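Local coordinates for protein imelysin (Bacteroides ovatus ATCC 8483, PDB 3OYV) that is an imelysin-like protein, probably of the outer membrane, that probably takes part in bacterial iron uptake and may act as a peptidase, at residues N44-S49 with E54-L59; S58-H63 with F288-V293; R133-G138 with T231-A236; S66-A71 with V75-D80. All coordinates share one frame; numbering follows the deposited sequence. Where two conformers were deposited one is given.

Contact 1: N44-S49 with E54-L59; sequences NAWNSS and ESYASL
The indole of Trp46 takes the edge of the Tyr56 ring over one of its faces, with CD2 of Tyr56 3.5 Å from CH2 of Trp46 and displaced toward the indole rim. The two planes stand at 66° and the pair is T-shaped, the tyrosine supplying the edge; Leu59 CD2 lies above one face of that tyrosine ring. Tyr56 reaches the indole because its CG is anti to the backbone N (chi1 -157°). Two backbone bonds join the chains beside the rings: Tyr56 N donates to Ala45 O at 2.9 Å, nearly straight at 165°, and Ala57 N to Trp46 O at 3.0 Å, on a lone pair of that carbonyl. Both acceptors belong to the last turn of helix 21-47, both donors to the first turn of helix 56-62, so two carbonyls ending one helix take up two of the first N-H groups of the next. Ser55 OG accepts from Ser58 N at 3.0 Å and meets a water, which gives a weak bond to Asn47 O. Pro292 and helix 223-261 pack against the tryptophan. The arrangement is a short loop between consecutive helices whose ends are hydrogen-bonded to each other, with a serine N-cap on the second.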
loop_
_atom_site.group_PDB
_atom_site.type_symbol
_atom_site.label_atom_id
_atom_site.label_comp_id
_atom_site.label_asym_id
_atom_site.label_seq_id
_atom_site.Cartn_x
_atom_site.Cartn_y
_atom_site.Cartn_z
ATOM N N ASN A 44 10.756 -7.468 10.259
ATOM C CA ASN A 44 11.295 -8.276 11.339
ATOM C C ASN A 44 10.224 -9.001 12.149
ATOM O O ASN A 44 10.460 -10.127 12.607
ATOM C CB ASN A 44 12.166 -7.442 12.276
ATOM C CG ASN A 44 13.485 -7.010 11.628
ATOM O OD1 ASN A 44 13.922 -7.598 10.644
ATOM N ND2 ASN A 44 14.119 -5.954 12.189
ATOM N N ALA A 45 9.032 -8.406 12.256
ATOM C CA ALA A 45 7.944 -9.040 13.009
ATOM C C ALA A 45 7.534 -10.325 12.288
ATOM O O ALA A 45 7.284 -11.346 12.908
ATOM C CB ALA A 45 6.765 -8.133 13.112
ATOM N N TRP A 46 7.486 -10.253 10.955
ATOM C CA TRP A 46 7.157 -11.432 10.152
ATOM C C TRP A 46 8.279 -12.436 10.068
ATOM O O TRP A 46 8.040 -13.641 10.045
ATOM C CB TRP A 46 6.717 -11.014 8.732
ATOM C CG TRP A 46 5.250 -10.673 8.629
ATOM C CD1 TRP A 46 4.672 -9.440 8.830
ATOM C CD2 TRP A 46 4.167 -11.568 8.322
ATOM N NE1 TRP A 46 3.314 -9.522 8.702
ATOM C CE2 TRP A 46 2.982 -10.813 8.369
ATOM C CE3 TRP A 46 4.079 -12.939 8.054
ATOM C CZ2 TRP A 46 1.729 -11.373 8.087
ATOM C CZ3 TRP A 46 2.843 -13.479 7.762
ATOM C CH2 TRP A 46 1.694 -12.723 7.798
ATOM N N ASN A 47 9.509 -11.950 9.896
ATOM C CA ASN A 47 10.611 -12.808 9.518
ATOM C C ASN A 47 11.475 -13.312 10.653
ATOM O O ASN A 47 12.143 -14.341 10.502
ATOM C CB ASN A 47 11.507 -12.057 8.534
ATOM C CG ASN A 47 12.603 -12.943 7.944
ATOM O OD1 ASN A 47 12.337 -13.960 7.266
ATOM N ND2 ASN A 47 13.849 -12.536 8.151
ATOM N N SER A 48 11.473 -12.594 11.765
ATOM C CA SER A 48 12.391 -12.908 12.859
ATOM C C SER A 48 11.668 -13.191 14.176
ATOM O O SER A 48 11.826 -14.288 14.769
ATOM C CB SER A 48 13.405 -11.760 13.025
ATOM O OG SER A 48 14.274 -12.018 14.117
ATOM N N SER A 49 10.885 -12.242 14.642
ATOM C CA SER A 49 10.268 -12.371 15.953
ATOM C C SER A 49 9.117 -11.425 16.124
ATOM O O SER A 49 9.267 -10.215 15.939
ATOM C CB SER A 49 11.321 -12.112 17.035
ATOM O OG SER A 49 10.775 -12.157 18.350
ATOM N N GLU A 54 8.269 -16.364 18.473
ATOM C CA GLU A 54 8.472 -16.865 17.115
ATOM C C GLU A 54 8.037 -15.776 16.145
ATOM O O GLU A 54 7.240 -14.908 16.480
ATOM C CB GLU A 54 7.661 -18.161 16.829
ATOM C CG GLU A 54 6.179 -17.971 16.915
ATOM C CD GLU A 54 5.361 -19.241 16.633
ATOM O OE1 GLU A 54 5.929 -20.245 16.143
ATOM O OE2 GLU A 54 4.127 -19.177 16.865
ATOM N N SER A 55 8.541 -15.854 14.930
ATOM C CA SER A 55 8.150 -14.874 13.914
ATOM C C SER A 55 6.665 -14.987 13.591
ATOM O O SER A 55 6.042 -16.050 13.784
ATOM C CB SER A 55 8.957 -15.135 12.656
ATOM O OG SER A 55 8.542 -16.349 12.057
ATOM N N TYR A 56 6.082 -13.940 13.019
ATOM C CA TYR A 56 4.678 -14.037 12.628
ATOM C C TYR A 56 4.513 -15.040 11.473
ATOM O O TYR A 56 3.482 -15.720 11.390
ATOM C CB TYR A 56 4.086 -12.686 12.260
ATOM C CG TYR A 56 2.591 -12.633 12.395
ATOM C CD1 TYR A 56 2.016 -12.379 13.628
ATOM C CD2 TYR A 56 1.741 -12.884 11.328
ATOM C CE1 TYR A 56 0.676 -12.336 13.778
ATOM C CE2 TYR A 56 0.349 -12.810 11.486
ATOM C CZ TYR A 56 -0.162 -12.549 12.725
ATOM O OH TYR A 56 -1.527 -12.510 12.926
ATOM N N ALA A 57 5.517 -15.169 10.608
ATOM C CA ALA A 57 5.489 -16.161 9.538
ATOM C C ALA A 57 5.333 -17.554 10.176
ATOM O O ALA A 57 4.499 -18.355 9.718
ATOM C CB ALA A 57 6.740 -16.088 8.680
ATOM N N SER A 58 6.155 -17.857 11.180
ATOM C CA SER A 58 6.086 -19.170 11.817
ATOM C C SER A 58 4.708 -19.375 12.475
ATOM O O SER A 58 4.129 -20.467 12.391
ATOM C CB SER A 58 7.213 -19.339 12.827
ATOM O OG SER A 58 8.497 -19.438 12.204
ATOM N N LEU A 59 4.197 -18.341 13.135
ATOM C CA LEU A 59 2.895 -18.387 13.794
ATOM C C LEU A 59 1.765 -18.696 12.792
ATOM O O LEU A 59 0.946 -19.598 13.010
ATOM C CB LEU A 59 2.661 -17.044 14.520
ATOM C CG LEU A 59 1.367 -16.840 15.287
ATOM C CD1 LEU A 59 1.560 -15.690 16.275
ATOM C CD2 LEU A 59 0.191 -16.558 14.405
HETATM O O HOH W 1 10.211 -16.993 9.979
#

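Contact 2: S58-H63 with F288-V293; sequences SLFKAH and FLFGPV
Phe60, on helix 56-62, meets Phe290 in the loop between helices 265-283 and 298-303 and makes the whole of this small buried contact. Ahead of it, Ser58 O and Leu59 O begin the last turn of the helix, accepting from Ala62 N and His63 N. Phe60 then sends its ring across to the loop: with chi1 at -159° the ring swings out beside its own carbonyl carbon, and CE1 comes within 3.6 Å of Phe290 CE2, which sits over one face of the Phe60 ring. CZ of Phe60 is 3.7 Å from CZ of Phe290. The planes are inclined at 42°, an oblique pairing with ring centroids 5.2 Å apart, and the two side chains cross at about a right angle. Lys61 forms a salt bridge with Asp235 of helix 223-261, and His63 leaves the helix with positive phi. Tyr68 adds its ring edge-to-face with Phe60, while Val234 and Tyr233 of helix 223-261 pack on Phe60 and Phe290 respectively. This is plain aromatic core packing, in which a short helix early in the chain meets a distant loop inside a largely helical fold.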
loop_
_atom_site.group_PDB
_atom_site.type_symbol
_atom_site.label_atom_id
_atom_site.label_comp_id
_atom_site.label_asym_id
_atom_site.label_seq_id
_atom_site.Cartn_x
_atom_site.Cartn_y
_atom_site.Cartn_z
ATOM N N SER A 58 6.155 -17.857 11.180
ATOM C CA SER A 58 6.086 -19.170 11.817
ATOM C C SER A 58 4.708 -19.375 12.475
ATOM O O SER A 58 4.129 -20.467 12.391
ATOM C CB SER A 58 7.213 -19.339 12.827
ATOM O OG SER A 58 8.497 -19.438 12.204
ATOM N N LEU A 59 4.197 -18.341 13.135
ATOM C CA LEU A 59 2.895 -18.387 13.794
ATOM C C LEU A 59 1.765 -18.696 12.792
ATOM O O LEU A 59 0.946 -19.598 13.010
ATOM C CB LEU A 59 2.661 -17.044 14.520
ATOM C CG LEU A 59 1.367 -16.840 15.287
ATOM C CD1 LEU A 59 1.560 -15.690 16.275
ATOM C CD2 LEU A 59 0.191 -16.558 14.405
ATOM N N PHE A 60 1.738 -17.957 11.695
ATOM C CA PHE A 60 0.684 -18.110 10.720
ATOM C C PHE A 60 0.758 -19.466 10.028
ATOM O O PHE A 60 -0.275 -20.094 9.808
ATOM C CB PHE A 60 0.738 -16.969 9.718
ATOM C CG PHE A 60 -0.561 -16.730 8.973
ATOM C CD1 PHE A 60 -1.685 -16.226 9.626
ATOM C CD2 PHE A 60 -0.656 -17.010 7.625
ATOM C CE1 PHE A 60 -2.871 -15.987 8.917
ATOM C CE2 PHE A 60 -1.814 -16.784 6.943
ATOM C CZ PHE A 60 -2.922 -16.268 7.563
ATOM N N LYS A 61 1.958 -19.910 9.662
ATOM C CA LYS A 61 2.100 -21.222 9.037
ATOM C C LYS A 61 1.761 -22.384 9.959
ATOM O O LYS A 61 1.338 -23.447 9.490
ATOM C CB LYS A 61 3.518 -21.433 8.479
ATOM C CG LYS A 61 3.794 -20.485 7.343
ATOM C CD LYS A 61 5.177 -20.687 6.707
ATOM C CE LYS A 61 6.294 -20.180 7.622
ATOM N NZ LYS A 61 7.643 -20.469 7.063
ATOM N N ALA A 62 1.992 -22.215 11.252
ATOM C CA ALA A 62 1.697 -23.279 12.215
ATOM C C ALA A 62 0.211 -23.359 12.538
ATOM O O ALA A 62 -0.321 -24.446 12.756
ATOM C CB ALA A 62 2.489 -23.074 13.523
ATOM N N HIS A 63 -0.430 -22.199 12.614
ATOM C CA HIS A 63 -1.837 -22.039 12.919
ATOM C C HIS A 63 -2.341 -23.037 13.961
ATOM O O HIS A 63 -3.236 -23.843 13.701
ATOM C CB HIS A 63 -2.688 -22.014 11.645
ATOM C CG HIS A 63 -2.418 -23.135 10.682
ATOM N ND1 HIS A 63 -2.823 -24.434 10.912
ATOM C CD2 HIS A 63 -1.792 -23.139 9.475
ATOM C CE1 HIS A 63 -2.452 -25.188 9.889
ATOM N NE2 HIS A 63 -1.810 -24.434 9.014
ATOM N N PHE A 288 -2.956 -7.962 2.047
ATOM C CA PHE A 288 -2.657 -8.617 3.303
ATOM C C PHE A 288 -2.436 -7.608 4.419
ATOM O O PHE A 288 -1.427 -7.658 5.136
ATOM C CB PHE A 288 -1.549 -9.691 3.228
ATOM C CG PHE A 288 -0.374 -9.383 2.336
ATOM C CD1 PHE A 288 -0.418 -9.674 0.991
ATOM C CD2 PHE A 288 0.836 -8.969 2.872
ATOM C CE1 PHE A 288 0.692 -9.509 0.167
ATOM C CE2 PHE A 288 1.947 -8.793 2.085
ATOM C CZ PHE A 288 1.899 -9.068 0.719
ATOM N N LEU A 289 -3.408 -6.709 4.594
ATOM C CA LEU A 289 -3.393 -5.758 5.711
ATOM C C LEU A 289 -3.973 -6.418 6.964
ATOM O O LEU A 289 -5.058 -6.065 7.452
ATOM C CB LEU A 289 -4.130 -4.474 5.338
ATOM C CG LEU A 289 -3.513 -3.619 4.224
ATOM C CD1 LEU A 289 -4.483 -2.542 3.698
ATOM C CD2 LEU A 289 -2.194 -2.969 4.696
ATOM N N PHE A 290 -3.253 -7.422 7.460
ATOM C CA PHE A 290 -3.583 -8.107 8.688
ATOM C C PHE A 290 -2.318 -8.467 9.427
ATOM O O PHE A 290 -1.224 -8.357 8.892
ATOM C CB PHE A 290 -4.445 -9.370 8.443
ATOM C CG PHE A 290 -3.710 -10.522 7.811
ATOM C CD1 PHE A 290 -3.661 -10.659 6.425
ATOM C CD2 PHE A 290 -3.131 -11.485 8.594
ATOM C CE1 PHE A 290 -3.013 -11.759 5.867
ATOM C CE2 PHE A 290 -2.466 -12.562 8.047
ATOM C CZ PHE A 290 -2.425 -12.708 6.692
ATOM N N GLY A 291 -2.459 -8.875 10.683
ATOM C CA GLY A 291 -1.306 -9.182 11.497
ATOM C C GLY A 291 -0.555 -7.907 11.821
ATOM O O GLY A 291 -1.174 -6.854 12.015
ATOM N N PRO A 292 0.777 -7.982 11.880
ATOM C CA PRO A 292 1.578 -6.824 12.298
ATOM C C PRO A 292 1.218 -5.483 11.700
ATOM O O PRO A 292 1.114 -4.489 12.429
ATOM C CB PRO A 292 2.996 -7.257 11.943
ATOM C CG PRO A 292 2.985 -8.735 12.183
ATOM C CD PRO A 292 1.604 -9.194 11.729
ATOM N N VAL A 293 0.989 -5.419 10.402
ATOM C CA VAL A 293 0.733 -4.107 9.783
ATOM C C VAL A 293 -0.607 -3.516 10.261
ATOM O O VAL A 293 -0.802 -2.312 10.194
ATOM C CB VAL A 293 0.765 -4.181 8.231
ATOM C CG1 VAL A 293 -0.528 -4.864 7.704
ATOM C CG2 VAL A 293 0.985 -2.792 7.598
#

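Contact 3: R133-G138 with T231-A236; sequences RNAYYG and TQYVDA
With chi1 at 176°, Gln232 extends CG to the side opposite its own backbone N, and a bend at chi2 (67°) then turns its amide onto the end of helix 121-137, where NE2 donates to Gly138 O at 2.9 Å. The bond is almost straight (169°) and lies in the carbonyl plane, with the acceptor close to the amide plane of Gln232. Tyr233 brings its ring beside Ala135, whose CB lies 3.7 Å from Tyr233 CE1 at the ring edge. Ala236 CB touches Gly138 O more distantly, at 4.0 Å. Gly138 ends the helix with positive phi, and a side chain there would come tight against Gln232 CG. An alanine in place of Gln232 would take away the amide donor, and Gly138 O would probably lose this bond across the helices. Tyr233 OH packs on Phe288 CB. On the other segment, Arg133 grips Asn134 OD1 side-on through NE and NH2, at 3.1 and 2.9 Å. The arrangement is helix-to-helix packing in which a glycine-terminated helix end is tied to the flank of the long helix 223-261.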
loop_
_atom_site.group_PDB
_atom_site.type_symbol
_atom_site.label_atom_id
_atom_site.label_comp_id
_atom_site.label_asym_id
_atom_site.label_seq_id
_atom_site.Cartn_x
_atom_site.Cartn_y
_atom_site.Cartn_z
ATOM N N ARG A 133 -3.943 -10.665 -6.923
ATOM C CA ARG A 133 -3.387 -11.642 -7.839
ATOM C C ARG A 133 -2.295 -12.464 -7.170
ATOM O O ARG A 133 -2.308 -13.690 -7.230
ATOM C CB ARG A 133 -2.835 -10.953 -9.069
ATOM C CG ARG A 133 -2.323 -11.939 -10.108
ATOM C CD ARG A 133 -1.314 -11.294 -11.013
ATOM N NE ARG A 133 -0.149 -10.793 -10.282
ATOM C CZ ARG A 133 0.835 -10.123 -10.842
ATOM N NH1 ARG A 133 0.806 -9.872 -12.160
ATOM N NH2 ARG A 133 1.855 -9.688 -10.110
ATOM N N ASN A 134 -1.338 -11.784 -6.547
ATOM C CA ASN A 134 -0.239 -12.487 -5.889
ATOM C C ASN A 134 -0.725 -13.447 -4.827
ATOM O O ASN A 134 -0.256 -14.585 -4.743
ATOM C CB ASN A 134 0.752 -11.495 -5.303
ATOM C CG ASN A 134 1.496 -10.696 -6.361
ATOM O OD1 ASN A 134 1.364 -10.947 -7.577
ATOM N ND2 ASN A 134 2.285 -9.724 -5.920
ATOM N N ALA A 135 -1.677 -13.016 -4.012
ATOM C CA ALA A 135 -2.229 -13.866 -2.960
ATOM C C ALA A 135 -2.871 -15.109 -3.559
ATOM O O ALA A 135 -2.684 -16.204 -3.036
ATOM C CB ALA A 135 -3.273 -13.108 -2.093
ATOM N N TYR A 136 -3.645 -14.932 -4.621
ATOM C CA TYR A 136 -4.397 -16.026 -5.238
ATOM C C TYR A 136 -3.483 -17.013 -5.993
ATOM O O TYR A 136 -3.743 -18.224 -6.016
ATOM C CB TYR A 136 -5.499 -15.442 -6.138
ATOM C CG TYR A 136 -6.473 -16.487 -6.655
ATOM C CD1 TYR A 136 -7.280 -17.194 -5.772
ATOM C CD2 TYR A 136 -6.605 -16.719 -8.024
ATOM C CE1 TYR A 136 -8.191 -18.157 -6.237
ATOM C CE2 TYR A 136 -7.500 -17.682 -8.490
ATOM C CZ TYR A 136 -8.276 -18.390 -7.607
ATOM O OH TYR A 136 -9.142 -19.382 -8.039
ATOM N N TYR A 137 -2.425 -16.468 -6.582
ATOM C CA TYR A 137 -1.481 -17.242 -7.419
ATOM C C TYR A 137 -0.316 -17.849 -6.628
ATOM O O TYR A 137 0.413 -18.704 -7.142
ATOM C CB TYR A 137 -0.901 -16.360 -8.511
ATOM C CG TYR A 137 -1.794 -16.011 -9.702
ATOM C CD1 TYR A 137 -3.158 -16.222 -9.689
ATOM C CD2 TYR A 137 -1.245 -15.443 -10.857
ATOM C CE1 TYR A 137 -3.944 -15.891 -10.827
ATOM C CE2 TYR A 137 -2.013 -15.141 -11.971
ATOM C CZ TYR A 137 -3.369 -15.340 -11.951
ATOM O OH TYR A 137 -4.155 -15.014 -13.058
ATOM N N GLY A 138 -0.127 -17.415 -5.382
ATOM C CA GLY A 138 1.016 -17.876 -4.586
ATOM C C GLY A 138 2.357 -17.492 -5.145
ATOM O O GLY A 138 3.316 -18.253 -5.072
ATOM N N THR A 231 1.656 -22.034 3.556
ATOM C CA THR A 231 3.101 -21.983 3.648
ATOM C C THR A 231 3.669 -21.228 2.467
ATOM O O THR A 231 4.536 -20.347 2.623
ATOM C CB THR A 231 3.658 -23.407 3.798
ATOM O OG1 THR A 231 3.238 -23.898 5.046
ATOM C CG2 THR A 231 5.192 -23.442 3.658
ATOM N N GLN A 232 3.197 -21.565 1.268
ATOM C CA GLN A 232 3.648 -20.881 0.048
ATOM C C GLN A 232 3.314 -19.393 0.059
ATOM O O GLN A 232 4.113 -18.543 -0.359
ATOM C CB GLN A 232 3.114 -21.548 -1.222
ATOM C CG GLN A 232 3.422 -20.895 -2.536
ATOM C CD GLN A 232 4.866 -20.917 -2.928
ATOM O OE1 GLN A 232 5.694 -21.630 -2.353
ATOM N NE2 GLN A 232 5.176 -20.161 -3.950
ATOM N N TYR A 233 2.097 -19.077 0.502
ATOM C CA TYR A 233 1.662 -17.685 0.573
ATOM C C TYR A 233 2.577 -16.859 1.470
ATOM O O TYR A 233 3.022 -15.771 1.126
ATOM C CB TYR A 233 0.232 -17.662 1.076
ATOM C CG TYR A 233 -0.385 -16.340 1.464
ATOM C CD1 TYR A 233 -1.038 -15.533 0.550
ATOM C CD2 TYR A 233 -0.367 -15.949 2.793
ATOM C CE1 TYR A 233 -1.639 -14.334 0.944
ATOM C CE2 TYR A 233 -0.997 -14.789 3.222
ATOM C CZ TYR A 233 -1.645 -14.003 2.284
ATOM O OH TYR A 233 -2.306 -12.868 2.707
ATOM N N VAL A 234 2.881 -17.402 2.628
ATOM C CA VAL A 234 3.741 -16.684 3.580
ATOM C C VAL A 234 5.164 -16.586 3.037
ATOM O O VAL A 234 5.772 -15.499 3.030
ATOM C CB VAL A 234 3.731 -17.367 4.952
ATOM C CG1 VAL A 234 4.827 -16.813 5.881
ATOM C CG2 VAL A 234 2.326 -17.253 5.619
ATOM N N ASP A 235 5.709 -17.697 2.554
ATOM C CA ASP A 235 7.134 -17.748 2.216
ATOM C C ASP A 235 7.466 -17.119 0.880
ATOM O O ASP A 235 8.589 -16.641 0.734
ATOM C CB ASP A 235 7.652 -19.212 2.252
ATOM C CG ASP A 235 7.750 -19.794 3.643
ATOM O OD1 ASP A 235 7.716 -19.020 4.616
ATOM O OD2 ASP A 235 7.874 -21.041 3.727
ATOM N N ALA A 236 6.531 -17.129 -0.091
ATOM C CA ALA A 236 6.746 -16.601 -1.425
ATOM C C ALA A 236 6.099 -15.249 -1.680
ATOM O O ALA A 236 6.556 -14.500 -2.526
ATOM C CB ALA A 236 6.308 -17.627 -2.499
#

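Contact 4: S66-A71 with V75-D80; sequences SPYASA and VEEIVD
Tyr68 and Glu77 meet obliquely, ring and carboxylate planes 57° apart. From CB, the tyrosine chain runs to CG, which stands anti to the carbonyl carbon (chi1 -57°), and the ring heads for helix 71-102. Its CE1 is the first atom to touch, 3.9 Å from Glu77 CB; CZ lies farther along, 4.1 Å from Glu77 CG. At the tip, OH rests 3.4 Å from both CG and CD of Glu77, whose chain bends at chi2 to pass beside it. Pro67, preceded by a cis peptide bond, lays CG over one face of the tyrosine ring. Nearby the loop becomes helix: Ser70 is the N-cap of helix 71-102, its OG accepting from Ser73 N, and Ala71 O accepts from Val75 N at 2.9 Å, the i to i+4 bond of the first turn. CG2 of Val75 sits 3.4 Å from the same Ala71 O. Replacing Tyr68 by an alanine would remove ring and hydroxyl together, probably leaving the CB-CG-CD chain of Glu77 without this neighbour and opening a gap beside Phe60 and Phe290. Val75 and Ile78 face helix 223-261 through Val230 and Tyr233.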
loop_
_atom_site.group_PDB
_atom_site.type_symbol
_atom_site.label_atom_id
_atom_site.label_comp_id
_atom_site.label_asym_id
_atom_site.label_seq_id
_atom_site.Cartn_x
_atom_site.Cartn_y
_atom_site.Cartn_z
ATOM N N SER A 66 -5.790 -19.927 18.647
ATOM C CA SER A 66 -6.459 -18.671 18.317
ATOM C C SER A 66 -5.408 -17.596 18.040
ATOM O O SER A 66 -4.347 -17.594 18.684
ATOM C CB SER A 66 -7.391 -18.219 19.466
ATOM O OG SER A 66 -7.991 -16.969 19.191
ATOM N N PRO A 67 -5.680 -16.700 17.074
ATOM C CA PRO A 67 -6.877 -16.585 16.245
ATOM C C PRO A 67 -6.848 -17.468 14.986
ATOM O O PRO A 67 -7.811 -17.436 14.206
ATOM C CB PRO A 67 -6.872 -15.105 15.850
ATOM C CG PRO A 67 -5.418 -14.746 15.813
ATOM C CD PRO A 67 -4.658 -15.717 16.676
ATOM N N TYR A 68 -5.766 -18.233 14.803
ATOM C CA TYR A 68 -5.613 -19.112 13.632
ATOM C C TYR A 68 -5.340 -20.529 14.075
ATOM O O TYR A 68 -4.191 -20.930 14.327
ATOM C CB TYR A 68 -4.496 -18.604 12.682
ATOM C CG TYR A 68 -4.773 -17.185 12.247
ATOM C CD1 TYR A 68 -5.929 -16.859 11.551
ATOM C CD2 TYR A 68 -3.912 -16.150 12.598
ATOM C CE1 TYR A 68 -6.211 -15.559 11.198
ATOM C CE2 TYR A 68 -4.179 -14.853 12.229
ATOM C CZ TYR A 68 -5.334 -14.552 11.547
ATOM O OH TYR A 68 -5.633 -13.249 11.197
ATOM N N ALA A 69 -6.415 -21.300 14.171
ATOM C CA ALA A 69 -6.352 -22.655 14.694
ATOM C C ALA A 69 -6.378 -23.734 13.609
ATOM O O ALA A 69 -6.319 -24.929 13.937
ATOM C CB ALA A 69 -7.529 -22.881 15.668
ATOM N N SER A 70 -6.481 -23.305 12.349
ATOM C CA SER A 70 -6.558 -24.231 11.235
ATOM C C SER A 70 -6.058 -23.535 9.995
ATOM O O SER A 70 -6.045 -22.303 9.928
ATOM C CB SER A 70 -8.014 -24.693 11.019
ATOM O OG SER A 70 -8.827 -23.631 10.558
ATOM N N ALA A 71 -5.707 -24.317 8.984
ATOM C CA ALA A 71 -5.370 -23.723 7.701
ATOM C C ALA A 71 -6.585 -23.030 7.085
ATOM O O ALA A 71 -6.450 -22.002 6.430
ATOM C CB ALA A 71 -4.769 -24.773 6.733
ATOM N N VAL A 75 -6.857 -19.270 5.584
ATOM C CA VAL A 75 -7.280 -19.004 4.210
ATOM C C VAL A 75 -8.506 -18.074 4.142
ATOM O O VAL A 75 -8.594 -17.220 3.266
ATOM C CB VAL A 75 -7.486 -20.327 3.433
ATOM C CG1 VAL A 75 -8.238 -20.131 2.117
ATOM C CG2 VAL A 75 -6.124 -20.987 3.207
ATOM N N GLU A 76 -9.407 -18.201 5.116
ATOM C CA GLU A 76 -10.525 -17.282 5.215
ATOM C C GLU A 76 -10.014 -15.858 5.461
ATOM O O GLU A 76 -10.537 -14.923 4.872
ATOM C CB GLU A 76 -11.489 -17.749 6.299
ATOM C CG GLU A 76 -12.282 -18.990 5.840
ATOM C CD GLU A 76 -13.166 -19.625 6.903
ATOM O OE1 GLU A 76 -12.951 -19.403 8.113
ATOM O OE2 GLU A 76 -14.062 -20.419 6.493
ATOM N N GLU A 77 -8.974 -15.709 6.284
ATOM C CA GLU A 77 -8.379 -14.397 6.519
ATOM C C GLU A 77 -7.743 -13.887 5.216
ATOM O O GLU A 77 -7.931 -12.738 4.840
ATOM C CB GLU A 77 -7.336 -14.448 7.646
ATOM C CG GLU A 77 -6.684 -13.092 7.978
ATOM C CD GLU A 77 -7.621 -12.122 8.677
ATOM O OE1 GLU A 77 -8.773 -12.477 9.030
ATOM O OE2 GLU A 77 -7.220 -10.961 8.888
ATOM N N ILE A 78 -7.009 -14.769 4.537
ATOM C CA ILE A 78 -6.383 -14.386 3.260
ATOM C C ILE A 78 -7.432 -13.843 2.272
ATOM O O ILE A 78 -7.273 -12.773 1.668
ATOM C CB ILE A 78 -5.596 -15.546 2.606
ATOM C CG1 ILE A 78 -4.376 -15.877 3.463
ATOM C CG2 ILE A 78 -5.274 -15.266 1.137
ATOM C CD1 ILE A 78 -3.689 -17.189 3.103
ATOM N N VAL A 79 -8.521 -14.593 2.113
ATOM C CA VAL A 79 -9.542 -14.233 1.136
ATOM C C VAL A 79 -10.312 -12.973 1.574
ATOM O O VAL A 79 -10.555 -12.080 0.755
ATOM C CB VAL A 79 -10.482 -15.426 0.852
ATOM C CG1 VAL A 79 -11.678 -15.000 -0.019
ATOM C CG2 VAL A 79 -9.685 -16.572 0.194
ATOM N N ASP A 80 -10.612 -12.892 2.868
ATOM C CA ASP A 80 -11.279 -11.700 3.425
ATOM C C ASP A 80 -10.458 -10.455 3.142
ATOM O O ASP A 80 -11.002 -9.415 2.766
ATOM C CB ASP A 80 -11.434 -11.789 4.940
ATOM C CG ASP A 80 -12.639 -12.625 5.389
ATOM O OD1 ASP A 80 -13.503 -12.944 4.557
ATOM O OD2 ASP A 80 -12.680 -12.923 6.600
#

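From the N terminus, contact 1 closes a short loop between helices 21-47 and 56-62. Contact 2 starts on that second helix, sharing Ser58 and Leu59 with contact 1, and closes a far larger loop of some 220 residues. Contact 4, the local turn into helix 71-102, is nested within it; so, later in the chain, is contact 3, which joins helix 121-137 to helix 223-261. Contacts 3 and 4 follow in series and do not cross. Side chains link the four: Tyr56 of contact 1 touches Tyr68 of contact 4, Glu77 of contact 4 reaches Phe290 of contact 2, and Ala57 of contact 1 packs on Val234 of contact 3. Helix 223-261 touches all four contacts.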